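Local coordinates for protein AlyQ (PDB 7D2A) that binds 4,5-unsaturated mannuronic acid through a family 32 carbohydrate-binding module, probably as part of recognising alginate, at residues A[47-50]-A[51-55]. Residues are numbered along the deposited sequence; the frame is centred on the assembly and turned at random.
Sequences FDLG and SAKTV
L49 and V55 point their branches at each other across the bend in the chain, methyl tip to methyl tip, with CD1 of L49 3.8 Å from CG2 of V55. L49 CD1 also lies against the start of the K53 side chain, 3.8 Å from K53 CG, and here the two side chains run at a slant to one another. With chi1 of V55 at 177°, CG1 is anti to the backbone N, which puts CG2 beside that N and anti to the carbonyl carbon, facing L49. K53 bends at chi2 (-78°), and beyond the bend its extended chain carries NZ to S51 OG, a weak hydrogen bond of 3.4 Å. The chain turns a corner at G50 and S51, passing from strand 43-49 of one antiparallel sheet to strand 52-62 of the other in this F5/8 type C (discoidin-like) beta-sandwich; L49 and V55, both buried, bridge the two layers there, L49 also touching I111 and V55 touching I131. G50 takes the corner with a positive phi, which suits glycine. D48 leads into the corner with an Asx turn: G50 N donates to D48 OD1 at 2.7 Å, approaching from 48° above the carboxylate plane. R109 NE forms a salt bridge with that same oxygen.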
loop_
_atom_site.group_PDB
_atom_site.type_symbol
_atom_site.label_atom_id
_atom_site.label_comp_id
_atom_site.label_asym_id
_atom_site.label_seq_id
_atom_site.Cartn_x
_atom_site.Cartn_y
_atom_site.Cartn_z
ATOM N N PHE A 47 1.936 -4.827 5.154
ATOM C CA PHE A 47 3.349 -5.099 4.842
ATOM C C PHE A 47 4.133 -5.197 6.127
ATOM O O PHE A 47 3.967 -4.334 7.004
ATOM C CB PHE A 47 3.917 -3.978 3.979
ATOM C CG PHE A 47 3.098 -3.803 2.754
ATOM C CD1 PHE A 47 3.287 -4.623 1.642
ATOM C CD2 PHE A 47 2.062 -2.899 2.724
ATOM C CE1 PHE A 47 2.450 -4.484 0.551
ATOM C CE2 PHE A 47 1.230 -2.773 1.617
ATOM C CZ PHE A 47 1.424 -3.592 0.552
ATOM N N ASP A 48 4.951 -6.242 6.259
ATOM C CA ASP A 48 5.767 -6.508 7.457
ATOM C C ASP A 48 7.231 -6.224 7.103
ATOM O O ASP A 48 7.759 -6.916 6.205
ATOM C CB ASP A 48 5.543 -7.946 7.893
ATOM C CG ASP A 48 6.236 -8.355 9.165
ATOM O OD1 ASP A 48 6.966 -7.529 9.771
ATOM O OD2 ASP A 48 5.969 -9.494 9.568
ATOM N N LEU A 49 7.881 -5.360 7.884
ATOM C CA LEU A 49 9.314 -5.066 7.681
ATOM C C LEU A 49 10.189 -6.040 8.463
ATOM O O LEU A 49 11.467 -5.965 8.289
ATOM C CB LEU A 49 9.634 -3.627 8.067
ATOM C CG LEU A 49 8.848 -2.551 7.324
ATOM C CD1 LEU A 49 9.318 -1.148 7.746
ATOM C CD2 LEU A 49 8.936 -2.705 5.807
ATOM N N GLY A 50 9.577 -6.832 9.353
ATOM C CA GLY A 50 10.308 -7.873 10.113
ATOM C C GLY A 50 10.738 -7.346 11.475
ATOM O O GLY A 50 10.880 -8.132 12.395
ATOM N N SER A 51 10.929 -6.044 11.616
ATOM C CA SER A 51 11.284 -5.404 12.893
ATOM C C SER A 51 10.949 -3.929 12.729
ATOM O O SER A 51 10.604 -3.529 11.614
ATOM C CB SER A 51 12.738 -5.606 13.230
ATOM O OG SER A 51 13.562 -5.082 12.211
ATOM N N ALA A 52 10.984 -3.176 13.809
ATOM C CA ALA A 52 10.558 -1.766 13.785
ATOM C C ALA A 52 11.643 -0.915 13.122
ATOM O O ALA A 52 12.824 -0.964 13.558
ATOM C CB ALA A 52 10.309 -1.287 15.194
ATOM N N LYS A 53 11.258 -0.098 12.134
ATOM C CA LYS A 53 12.190 0.742 11.372
ATOM C C LYS A 53 11.646 2.162 11.345
ATOM O O LYS A 53 10.430 2.333 11.474
ATOM C CB LYS A 53 12.285 0.291 9.912
ATOM C CG LYS A 53 12.535 -1.193 9.715
ATOM C CD LYS A 53 13.938 -1.488 9.953
ATOM C CE LYS A 53 14.290 -2.906 9.569
ATOM N NZ LYS A 53 15.593 -3.248 10.173
ATOM N N THR A 54 12.514 3.125 11.128
ATOM C CA THR A 54 12.084 4.528 10.877
ATOM C C THR A 54 11.546 4.648 9.458
ATOM O O THR A 54 12.229 4.310 8.544
ATOM C CB THR A 54 13.202 5.524 11.112
ATOM O OG1 THR A 54 13.648 5.347 12.465
ATOM C CG2 THR A 54 12.707 6.932 10.901
ATOM N N VAL A 55 10.297 5.030 9.313
ATOM C CA VAL A 55 9.622 5.096 8.013
ATOM C C VAL A 55 9.075 6.503 7.819
ATOM O O VAL A 55 8.452 7.018 8.767
ATOM C CB VAL A 55 8.500 4.052 7.941
ATOM C CG1 VAL A 55 7.738 4.133 6.676
ATOM C CG2 VAL A 55 8.976 2.610 8.140
#